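Aspartyl-tRNA synthetase 2 (Thermus thermophilus, PDB 1N9W) attaches L-aspartate to tRNA(Asp) and, with similar efficiency, to tRNA(Asn), activating the amino acid with ATP to form Asp-AMP before transfer. Local coordinates at residues Asp226-Asp229 against Leu230-Glu234; Arg133-Arg136 against Arg137-Arg141; Gln184-Val187 against Gly188-Glu191; Lys126-Ala129 against Ala130-Gly134; Tyr376-Val379 against Phe380-Met384. All coordinates share one frame; numbering follows the deposited sequence.

Overall arrangement
From the N terminus the order is contact 4, contact 2, contact 3, contact 1, contact 5. Each is local, within one helix or at a helix end, so none closes a long loop. None crosses another. Contacts 4 and 2 are overlapping stretches of helix 119-141 and share Arg133 and Gly134. Contact 3 ends helix 181-190. Contact 1 opens helix 227-248 and touches contact 2 where Leu233 packs on Tyr138 and Leu139. Contact 5 runs from the end of helix 374-377 into the next loop and meets contact 3 through Gln184, which lies against Tyr376, Phe380 and Met384. All lie in the class II synthetase domain, around its mostly antiparallel core sheet. All except contact 1 reach the second subunit.

Contact 1 (Asp226-Asp229 against Leu230-Glu234); sequences DEED and LMRLE
Asp229 and Arg232 both turn CG beside their own backbone N (chi1 -76° and -82°), and this lays the two side chains side by side. The arginine then bends at chi2 and chi3, which carries its guanidinium back to the carboxylate. Asp229 OD1 sits over one face of the group and makes a salt bridge, 3.1 Å from Arg232 NH2. The two planes stand 83° apart. The attraction is therefore over a face, without a two-pronged, coplanar pairing. The other oxygen, OD2, accepts from Ala225 N.

Glu228 crosses Arg232 at about a right angle. Glu228 CG lies at the guanidinium edge, 3.9 Å from Arg232 NH1, while Arg232 CD rests 3.2 Å from Glu228 O. The carboxylate of Glu228 goes elsewhere: OE2 forms a salt bridge with Arg269. On another side of the helix Glu227 and Met231 run alongside each other, with Glu227 CG 3.6 Å from Met231 CE.

Helix 227-248 begins here. Asp226 is its N-cap, and OD1 takes a weak bond of 3.1 Å from Glu228 N. Regular helical bonds follow, from Met231 N to Glu227 O (3.3 Å), Arg232 N to Glu228 O and Leu233 N to Asp229 O. Leu230 and Leu233 face the core sheet, where they meet Met221.

Four acidic residues in a row thus stand at the first turn. Their negative charge would suit the positive end of the helix dipole, and Arg232 and Arg269 probably offset the crowding of like charges.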
# COMPACT_ATOMS: atom_id res chain seq x y z
N ASP B 226 -8.43 -17.13 20.37
CA ASP B 226 -8.53 -18.27 19.46
C ASP B 226 -8.72 -17.78 18.02
O ASP B 226 -8.68 -16.58 17.75
CB ASP B 226 -9.71 -19.16 19.85
CG ASP B 226 -10.96 -18.37 20.18
OD1 ASP B 226 -11.21 -17.33 19.52
OD2 ASP B 226 -11.71 -18.78 21.09
N GLU B 227 -8.93 -18.71 17.08
CA GLU B 227 -9.11 -18.34 15.68
C GLU B 227 -10.38 -17.51 15.46
O GLU B 227 -10.53 -16.83 14.44
CB GLU B 227 -9.15 -19.58 14.77
CG GLU B 227 -10.47 -20.36 14.78
CD GLU B 227 -10.70 -21.16 16.06
OE1 GLU B 227 -11.76 -21.80 16.17
OE2 GLU B 227 -9.82 -21.15 16.94
N GLU B 228 -11.28 -17.56 16.44
CA GLU B 228 -12.53 -16.83 16.37
C GLU B 228 -12.31 -15.32 16.34
O GLU B 228 -13.14 -14.57 15.83
CB GLU B 228 -13.42 -17.19 17.57
CG GLU B 228 -14.89 -16.90 17.36
CD GLU B 228 -15.45 -17.62 16.14
OE1 GLU B 228 -15.21 -18.84 16.00
OE2 GLU B 228 -16.14 -16.97 15.32
N ASP B 229 -11.19 -14.87 16.91
CA ASP B 229 -10.88 -13.44 16.90
C ASP B 229 -10.58 -13.00 15.47
O ASP B 229 -10.96 -11.90 15.06
CB ASP B 229 -9.67 -13.13 17.78
CG ASP B 229 -10.00 -13.16 19.25
OD1 ASP B 229 -11.18 -12.95 19.61
OD2 ASP B 229 -9.08 -13.37 20.07
N LEU B 230 -9.91 -13.87 14.72
CA LEU B 230 -9.55 -13.60 13.34
C LEU B 230 -10.79 -13.48 12.45
O LEU B 230 -10.89 -12.55 11.64
CB LEU B 230 -8.64 -14.71 12.81
CG LEU B 230 -7.48 -15.11 13.72
CD1 LEU B 230 -6.66 -16.21 13.05
CD2 LEU B 230 -6.61 -13.90 14.01
N MET B 231 -11.72 -14.42 12.60
CA MET B 231 -12.95 -14.41 11.81
C MET B 231 -13.79 -13.16 12.07
O MET B 231 -14.27 -12.51 11.14
CB MET B 231 -13.78 -15.69 12.06
CG MET B 231 -13.36 -16.87 11.17
SD MET B 231 -14.20 -18.48 11.44
CE MET B 231 -13.01 -19.29 12.54
N ARG B 232 -13.96 -12.80 13.34
CA ARG B 232 -14.72 -11.61 13.68
C ARG B 232 -14.02 -10.36 13.13
O ARG B 232 -14.67 -9.42 12.70
CB ARG B 232 -14.88 -11.50 15.20
CG ARG B 232 -16.02 -12.36 15.76
CD ARG B 232 -15.64 -13.01 17.08
NE ARG B 232 -15.04 -12.05 18.01
CZ ARG B 232 -14.35 -12.40 19.10
NH1 ARG B 232 -14.18 -13.68 19.39
NH2 ARG B 232 -13.84 -11.46 19.88
N LEU B 233 -12.69 -10.37 13.14
CA LEU B 233 -11.92 -9.25 12.63
C LEU B 233 -12.12 -9.11 11.12
O LEU B 233 -12.42 -8.03 10.62
CB LEU B 233 -10.43 -9.44 12.91
CG LEU B 233 -9.49 -8.47 12.14
CD1 LEU B 233 -9.61 -7.08 12.73
CD2 LEU B 233 -8.05 -8.96 12.23
N GLU B 234 -11.96 -10.22 10.40
CA GLU B 234 -12.12 -10.20 8.96
C GLU B 234 -13.50 -9.72 8.51
O GLU B 234 -13.63 -9.06 7.48
CB GLU B 234 -11.84 -11.58 8.37
CG GLU B 234 -12.22 -11.67 6.91
CD GLU B 234 -11.53 -12.81 6.18
OE1 GLU B 234 -11.27 -13.86 6.80
OE2 GLU B 234 -11.27 -12.64 4.97

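Contact 2 (Arg133-Arg136 against Arg137-Arg141); sequences RGFR and RYLDR
Asp140 N donates to Arg136 O at 2.8 Å, the shortest of the backbone bonds joining 133-136 to 137-141. The same carbonyl oxygen lies 3.0 Å from Asp140 CG. Asp140 holds CG beside its backbone N (chi1 -79°), which brings the carboxylate back beside this oxygen, although both are acceptors and do not bond. The carboxylate finds its donors elsewhere. OD1 pairs with Tyr194 OH, and OD2 forms a salt bridge with Arg133 NE of the second subunit. The exchange is mutual, since Arg133 reaches Asp140 of that subunit.

On the inner side, Leu139 CD1 lies over one face of the Phe135 ring. It is 3.8 Å from the centroid and 18° off the ring normal, a CH-pi contact. Its nearest ring atom is Phe135 CZ, at 3.6 Å. Leu217 and Val219 of strand 215-222 and Leu237 of helix 227-248 also pack on this ring.

Arg133 and Arg137 lie side by side, with Arg137 NH2 3.9 Å from Arg133 CD. Both have weak, long ion pairs with Glu244. Arg136 runs out extended to meet Glu146 of its own chain through NE and Glu146 of the second subunit through NH2.

A long helix at the dimer interface, followed by a short strand, is characteristic of motif 1 of class II aminoacyl-tRNA synthetases. Helix 119-141 with strand 145-146 fits it.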
# COMPACT_ATOMS: atom_id res chain seq x y z
N ARG B 133 -7.81 0.46 0.08
CA ARG B 133 -7.77 1.67 0.91
C ARG B 133 -8.58 1.39 2.18
O ARG B 133 -8.16 1.73 3.29
CB ARG B 133 -8.36 2.87 0.14
CG ARG B 133 -8.35 4.21 0.90
CD ARG B 133 -9.14 5.27 0.12
NE ARG B 133 -8.61 5.40 -1.23
CZ ARG B 133 -9.34 5.44 -2.34
NH1 ARG B 133 -10.66 5.37 -2.28
NH2 ARG B 133 -8.73 5.51 -3.52
N GLY B 134 -9.75 0.76 2.01
CA GLY B 134 -10.60 0.43 3.15
C GLY B 134 -9.90 -0.55 4.07
O GLY B 134 -10.01 -0.47 5.29
N PHE B 135 -9.17 -1.47 3.45
CA PHE B 135 -8.41 -2.49 4.17
C PHE B 135 -7.44 -1.84 5.14
O PHE B 135 -7.45 -2.14 6.34
CB PHE B 135 -7.65 -3.34 3.15
CG PHE B 135 -6.80 -4.41 3.75
CD1 PHE B 135 -7.37 -5.60 4.19
CD2 PHE B 135 -5.42 -4.24 3.85
CE1 PHE B 135 -6.57 -6.61 4.73
CE2 PHE B 135 -4.62 -5.24 4.39
CZ PHE B 135 -5.19 -6.43 4.83
N ARG B 136 -6.60 -0.95 4.62
CA ARG B 136 -5.60 -0.26 5.44
C ARG B 136 -6.20 0.69 6.48
O ARG B 136 -5.67 0.82 7.59
CB ARG B 136 -4.63 0.53 4.54
CG ARG B 136 -3.87 -0.31 3.51
CD ARG B 136 -2.52 0.35 3.19
NE ARG B 136 -1.85 -0.23 2.02
CZ ARG B 136 -2.13 0.08 0.76
NH1 ARG B 136 -3.08 0.97 0.49
NH2 ARG B 136 -1.47 -0.50 -0.24
N ARG B 137 -7.30 1.36 6.14
CA ARG B 137 -7.95 2.29 7.05
C ARG B 137 -8.49 1.55 8.27
O ARG B 137 -8.16 1.89 9.41
CB ARG B 137 -9.11 3.03 6.36
CG ARG B 137 -9.55 4.31 7.07
CD ARG B 137 -10.97 4.77 6.68
NE ARG B 137 -11.15 5.18 5.28
CZ ARG B 137 -10.51 6.19 4.68
NH1 ARG B 137 -9.62 6.91 5.35
NH2 ARG B 137 -10.77 6.49 3.42
N TYR B 138 -9.31 0.52 8.05
CA TYR B 138 -9.88 -0.23 9.16
C TYR B 138 -8.80 -0.74 10.10
O TYR B 138 -8.89 -0.55 11.31
CB TYR B 138 -10.71 -1.42 8.66
CG TYR B 138 -11.22 -2.27 9.81
CD1 TYR B 138 -12.30 -1.85 10.60
CD2 TYR B 138 -10.56 -3.44 10.18
CE1 TYR B 138 -12.70 -2.57 11.73
CE2 TYR B 138 -10.94 -4.16 11.31
CZ TYR B 138 -12.01 -3.72 12.08
OH TYR B 138 -12.37 -4.41 13.20
N LEU B 139 -7.78 -1.38 9.55
CA LEU B 139 -6.70 -1.91 10.37
C LEU B 139 -5.88 -0.81 11.06
O LEU B 139 -5.51 -0.96 12.23
CB LEU B 139 -5.80 -2.82 9.53
CG LEU B 139 -6.50 -4.10 9.01
CD1 LEU B 139 -5.62 -4.79 7.97
CD2 LEU B 139 -6.81 -5.06 10.19
N ASP B 140 -5.60 0.29 10.36
CA ASP B 140 -4.85 1.40 10.98
C ASP B 140 -5.62 1.92 12.19
O ASP B 140 -5.02 2.24 13.21
CB ASP B 140 -4.64 2.57 10.00
CG ASP B 140 -3.52 2.33 8.99
OD1 ASP B 140 -2.67 1.43 9.21
OD2 ASP B 140 -3.47 3.06 7.97
N ARG B 141 -6.94 2.03 12.07
CA ARG B 141 -7.75 2.52 13.18
C ARG B 141 -7.76 1.56 14.37
O ARG B 141 -8.07 1.96 15.49
CB ARG B 141 -9.18 2.81 12.71
CG ARG B 141 -10.05 3.51 13.75
CD ARG B 141 -11.23 4.19 13.08
NE ARG B 141 -11.88 3.27 12.16
CZ ARG B 141 -12.14 3.53 10.89
NH1 ARG B 141 -11.81 4.70 10.35
NH2 ARG B 141 -12.71 2.59 10.14

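Contact 3 (Gln184-Val187 against Gly188-Glu191); sequences QIMV and GVFE
Met186 curls round to reach Phe190, one helical turn on. Its CB points away from residues 188-191. CG stands beside the backbone N, and bends at chi2 (-46°) and chi3 (-77°) turn the chain back. SD then passes 4.2 Å from Val189 CG2. The methyl CE ends obliquely against the ring, 3.6 Å from Phe190 CE2 and 3.8 Å from Phe190 CD2. Val189 CG1 covers one face of the same ring, above its centre. Phe413 of the second subunit packs on Met186.

On the backbone, Met186 O takes two donors. Phe190 N comes in nearly straight at 2.8 Å, and Val189 N is weaker at 3.0 Å. Helix 181-190 stops here. Glu191 leaves helical geometry with positive phi, though its N still bonds weakly to Val187 O at 2.8 Å. Its OE1 forms salt bridges with Arg39 and Arg2 of the second subunit.

Buried apolar groups thus close the last turn on one side, while the carboxylate that follows is paired across the dimer. The arginines would probably keep Glu191 ionised despite its burial.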
# COMPACT_ATOMS: atom_id res chain seq x y z
N GLN B 184 5.15 -13.18 11.49
CA GLN B 184 5.04 -13.63 12.87
C GLN B 184 6.04 -12.88 13.73
O GLN B 184 5.72 -12.44 14.83
CB GLN B 184 5.29 -15.14 12.96
CG GLN B 184 4.38 -15.91 12.04
CD GLN B 184 4.54 -17.39 12.19
OE1 GLN B 184 3.82 -17.99 13.03
NE2 GLN B 184 5.40 -17.97 11.49
N ILE B 185 7.25 -12.73 13.20
CA ILE B 185 8.28 -12.00 13.91
C ILE B 185 7.82 -10.58 14.14
O ILE B 185 8.05 -10.01 15.21
CB ILE B 185 9.59 -11.96 13.11
CG1 ILE B 185 10.12 -13.39 12.92
CG2 ILE B 185 10.61 -11.09 13.82
CD1 ILE B 185 11.39 -13.46 12.11
N MET B 186 7.15 -9.99 13.16
CA MET B 186 6.69 -8.61 13.33
C MET B 186 5.54 -8.52 14.33
O MET B 186 5.28 -7.46 14.88
CB MET B 186 6.32 -7.98 11.98
CG MET B 186 7.52 -7.75 11.04
SD MET B 186 8.95 -6.98 11.84
CE MET B 186 8.39 -5.31 11.93
N VAL B 187 4.86 -9.64 14.58
CA VAL B 187 3.78 -9.65 15.57
C VAL B 187 4.39 -9.42 16.96
O VAL B 187 3.75 -8.84 17.83
CB VAL B 187 3.02 -11.01 15.56
CG1 VAL B 187 2.19 -11.16 16.81
CG2 VAL B 187 2.13 -11.09 14.34
N GLY B 188 5.62 -9.89 17.15
CA GLY B 188 6.28 -9.70 18.43
C GLY B 188 6.84 -8.30 18.57
O GLY B 188 7.25 -7.88 19.65
N VAL B 189 6.85 -7.57 17.46
CA VAL B 189 7.35 -6.20 17.43
C VAL B 189 6.22 -5.18 17.55
O VAL B 189 6.28 -4.27 18.38
CB VAL B 189 8.16 -5.94 16.13
CG1 VAL B 189 8.67 -4.50 16.09
CG2 VAL B 189 9.33 -6.92 16.04
N PHE B 190 5.17 -5.36 16.75
CA PHE B 190 4.04 -4.43 16.75
C PHE B 190 2.70 -5.02 17.19
O PHE B 190 1.69 -4.32 17.22
CB PHE B 190 3.89 -3.83 15.34
CG PHE B 190 5.04 -2.95 14.93
CD1 PHE B 190 5.37 -1.83 15.69
CD2 PHE B 190 5.77 -3.22 13.77
CE1 PHE B 190 6.41 -0.98 15.29
CE2 PHE B 190 6.81 -2.38 13.37
CZ PHE B 190 7.13 -1.26 14.13
N GLU B 191 2.70 -6.31 17.53
CA GLU B 191 1.49 -7.00 18.01
C GLU B 191 0.41 -7.21 16.94
O GLU B 191 -0.23 -8.26 16.89
CB GLU B 191 0.87 -6.23 19.19
CG GLU B 191 1.73 -6.16 20.46
CD GLU B 191 1.09 -5.29 21.55
OE1 GLU B 191 -0.16 -5.25 21.63
OE2 GLU B 191 1.84 -4.67 22.34

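Contact 4 (Lys126-Ala129 against Ala130-Gly134); sequences KVQA and ALVRG
Val127 and Leu131 stand one turn apart on helix 119-141, the long helix that fits motif 1 of class II synthetases. Their side chains meet loosely, Val127 CG1 lying 4.3 Å from Leu131 CD1. The backbone is tighter. Leu131 N donates to Val127 O at 2.9 Å, and the bond is fairly straight (165°). Leu131 keeps CG beside its backbone N (chi1 -64°), so that CG lies 3.4 Å from that same oxygen. Val132 does likewise at the next step: CG2 is 3.3 Å from Gln128 O, which accepts from Val132 N. Ala129 O receives Arg133 N and also lies over one face of the Arg133 guanidinium, whose NE is held by Asp140 of the second subunit. Ala130 CA lies on the same side, near the rim, 4.0 Å above the plane.

Other helices hold this turn. Leu131 packs on Leu242 and Ala245 of helix 227-248, and Val127 on Ile253. The Gln128 side chain touches Glu395, a predicted ATP-binding residue, and also Phe148 of the second subunit.

Lys126 bends at chi2 (62°), and its chain runs outward beside the helix. Its NZ has a weak hydrogen bond to Thr145 OG1 of the second subunit. A water lies between Lys126 and Arg133. Its weak bond from Arg133 NH2, at 2.4 Å, is too short to be trusted. On the other side it accepts from Lys126 NZ at 3.0 Å.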
# COMPACT_ATOMS: atom_id res chain seq x y z
N LYS B 126 -10.13 0.27 -10.32
CA LYS B 126 -10.50 1.44 -9.53
C LYS B 126 -11.19 0.94 -8.25
O LYS B 126 -10.96 1.46 -7.16
CB LYS B 126 -11.44 2.33 -10.34
CG LYS B 126 -11.89 3.61 -9.66
CD LYS B 126 -10.73 4.53 -9.35
CE LYS B 126 -11.20 5.89 -8.83
NZ LYS B 126 -10.06 6.68 -8.25
N VAL B 127 -12.03 -0.07 -8.41
CA VAL B 127 -12.75 -0.64 -7.27
C VAL B 127 -11.75 -1.34 -6.35
O VAL B 127 -11.84 -1.22 -5.13
CB VAL B 127 -13.86 -1.62 -7.76
CG1 VAL B 127 -14.47 -2.36 -6.59
CG2 VAL B 127 -14.95 -0.82 -8.50
N GLN B 128 -10.79 -2.04 -6.94
CA GLN B 128 -9.78 -2.74 -6.13
C GLN B 128 -8.97 -1.75 -5.28
O GLN B 128 -8.66 -2.04 -4.12
CB GLN B 128 -8.82 -3.51 -7.02
CG GLN B 128 -7.82 -4.35 -6.24
CD GLN B 128 -6.88 -5.10 -7.15
OE1 GLN B 128 -5.80 -4.61 -7.49
NE2 GLN B 128 -7.29 -6.29 -7.56
N ALA B 129 -8.63 -0.60 -5.85
CA ALA B 129 -7.87 0.40 -5.13
C ALA B 129 -8.70 0.87 -3.96
O ALA B 129 -8.17 1.16 -2.88
CB ALA B 129 -7.51 1.57 -6.04
N ALA B 130 -10.01 0.96 -4.15
CA ALA B 130 -10.86 1.41 -3.06
C ALA B 130 -10.88 0.33 -1.97
O ALA B 130 -10.69 0.65 -0.79
CB ALA B 130 -12.27 1.69 -3.58
N LEU B 131 -11.07 -0.94 -2.34
CA LEU B 131 -11.08 -2.03 -1.35
C LEU B 131 -9.81 -2.06 -0.50
O LEU B 131 -9.87 -2.27 0.71
CB LEU B 131 -11.24 -3.38 -2.05
CG LEU B 131 -12.55 -3.62 -2.81
CD1 LEU B 131 -12.39 -4.82 -3.73
CD2 LEU B 131 -13.70 -3.81 -1.83
N VAL B 132 -8.66 -1.87 -1.14
CA VAL B 132 -7.40 -1.89 -0.42
C VAL B 132 -7.28 -0.69 0.52
O VAL B 132 -6.73 -0.79 1.62
CB VAL B 132 -6.22 -1.92 -1.42
CG1 VAL B 132 -4.90 -1.80 -0.70
CG2 VAL B 132 -6.27 -3.22 -2.23
N ARG B 133 -7.81 0.46 0.08
CA ARG B 133 -7.77 1.67 0.91
C ARG B 133 -8.58 1.39 2.18
O ARG B 133 -8.16 1.73 3.29
CB ARG B 133 -8.36 2.87 0.14
CG ARG B 133 -8.35 4.21 0.90
CD ARG B 133 -9.14 5.27 0.12
NE ARG B 133 -8.61 5.40 -1.23
CZ ARG B 133 -9.34 5.44 -2.34
NH1 ARG B 133 -10.66 5.37 -2.28
NH2 ARG B 133 -8.73 5.51 -3.52
N GLY B 134 -9.75 0.76 2.01
CA GLY B 134 -10.60 0.43 3.15
C GLY B 134 -9.90 -0.55 4.07
O GLY B 134 -10.01 -0.47 5.29
O HOH W 1 -8.58 5.54 -5.96

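Contact 5 (Tyr376-Val379 against Phe380-Met384); sequences YLEV and FKYGM
Phe380 is the apolar centre, meeting Tyr376 and Val379. It lies in the loop that leads from helix 374-377 to strand 387-393 of the class II catalytic sheet. Phe380 CE1 lies over one face of the Tyr376 ring, 3.7 Å from Tyr376 CZ. The ring planes are 50° apart, an oblique pair. The edge of the Phe380 ring faces Tyr376 O, with Phe380 CD1 at 3.3 Å. Val379 has CG1 between its backbone N and carbonyl carbon (chi1 65°). This brings CG1 to 3.4 Å from Phe380 CD1. The other branch, CG2, meets Met384 CE at 3.5 Å.

Gln184 of helix 181-190 touches Phe380 and Met384 and probably donates from NE2 to Tyr376 OH. Phe380 is about 6 Å, side chain to side chain, from Arg352, a predicted L-aspartate ligand. The contact thus lies close to the probable amino acid pocket.

Further out the chain turns. Tyr382 N donates to Val379 O at 2.9 Å, from 42° above the carbonyl plane. The edge of the Tyr382 ring also faces this oxygen, while its OH bonds to Pro91 O of the second subunit.

At the polar edge Glu378 and Lys381 form a salt bridge. Lys381 NZ is 3.1 Å from Glu378 OE1 and 3.3 Å from Glu378 OE2, both weak as hydrogen bonds.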
# COMPACT_ATOMS: atom_id res chain seq x y z
N TYR B 376 13.84 -21.14 11.75
CA TYR B 376 12.44 -20.77 11.89
C TYR B 376 11.99 -20.90 13.34
O TYR B 376 11.24 -20.06 13.85
CB TYR B 376 11.58 -21.68 11.01
CG TYR B 376 10.09 -21.47 11.18
CD1 TYR B 376 9.47 -20.33 10.68
CD2 TYR B 376 9.31 -22.40 11.85
CE1 TYR B 376 8.10 -20.13 10.84
CE2 TYR B 376 7.94 -22.21 12.03
CZ TYR B 376 7.34 -21.07 11.52
OH TYR B 376 5.99 -20.87 11.70
N LEU B 377 12.47 -21.94 14.01
CA LEU B 377 12.12 -22.22 15.39
C LEU B 377 12.71 -21.22 16.40
O LEU B 377 12.18 -21.05 17.49
CB LEU B 377 12.57 -23.65 15.76
CG LEU B 377 11.99 -24.82 14.96
CD1 LEU B 377 12.76 -26.09 15.28
CD2 LEU B 377 10.51 -24.99 15.27
N GLU B 378 13.80 -20.56 16.02
CA GLU B 378 14.46 -19.61 16.89
C GLU B 378 13.57 -18.59 17.59
O GLU B 378 13.50 -18.57 18.82
CB GLU B 378 15.56 -18.87 16.13
CG GLU B 378 16.88 -19.60 16.17
CD GLU B 378 17.43 -19.68 17.58
OE1 GLU B 378 18.36 -20.48 17.80
OE2 GLU B 378 16.95 -18.95 18.46
N VAL B 379 12.90 -17.75 16.82
CA VAL B 379 12.04 -16.73 17.41
C VAL B 379 11.05 -17.29 18.42
O VAL B 379 10.79 -16.67 19.45
CB VAL B 379 11.26 -15.94 16.32
CG1 VAL B 379 10.29 -16.87 15.61
CG2 VAL B 379 10.51 -14.78 16.96
N PHE B 380 10.51 -18.48 18.15
CA PHE B 380 9.55 -19.07 19.06
C PHE B 380 10.15 -19.50 20.40
O PHE B 380 9.50 -20.17 21.20
CB PHE B 380 8.83 -20.25 18.40
CG PHE B 380 8.05 -19.86 17.18
CD1 PHE B 380 8.67 -19.80 15.93
CD2 PHE B 380 6.70 -19.55 17.27
CE1 PHE B 380 7.95 -19.43 14.80
CE2 PHE B 380 5.97 -19.18 16.15
CZ PHE B 380 6.60 -19.12 14.90
N LYS B 381 11.39 -19.11 20.63
CA LYS B 381 12.08 -19.41 21.87
C LYS B 381 12.15 -18.11 22.67
O LYS B 381 12.94 -17.98 23.61
CB LYS B 381 13.48 -19.96 21.59
CG LYS B 381 13.48 -21.43 21.21
CD LYS B 381 14.70 -21.81 20.38
CE LYS B 381 15.93 -21.21 20.89
NZ LYS B 381 17.15 -21.54 20.45
N TYR B 382 11.32 -17.15 22.28
CA TYR B 382 11.30 -15.85 22.94
C TYR B 382 9.89 -15.35 23.22
O TYR B 382 9.51 -14.26 22.80
CB TYR B 382 12.08 -14.83 22.13
CG TYR B 382 13.55 -15.18 22.04
CD1 TYR B 382 14.41 -14.90 23.11
CD2 TYR B 382 14.08 -15.82 20.92
CE1 TYR B 382 15.76 -15.25 23.05
CE2 TYR B 382 15.42 -16.19 20.86
CZ TYR B 382 16.26 -15.90 21.93
OH TYR B 382 17.58 -16.26 21.87
N GLY B 383 9.13 -16.18 23.92
CA GLY B 383 7.77 -15.84 24.30
C GLY B 383 6.85 -15.30 23.23
O GLY B 383 6.11 -14.34 23.48
N MET B 384 6.88 -15.88 22.04
CA MET B 384 5.99 -15.43 20.98
C MET B 384 4.59 -15.68 21.56
O MET B 384 4.26 -16.80 21.94
CB MET B 384 6.18 -16.27 19.72
CG MET B 384 5.56 -15.65 18.48
SD MET B 384 6.41 -14.16 17.91
CE MET B 384 7.03 -14.75 16.43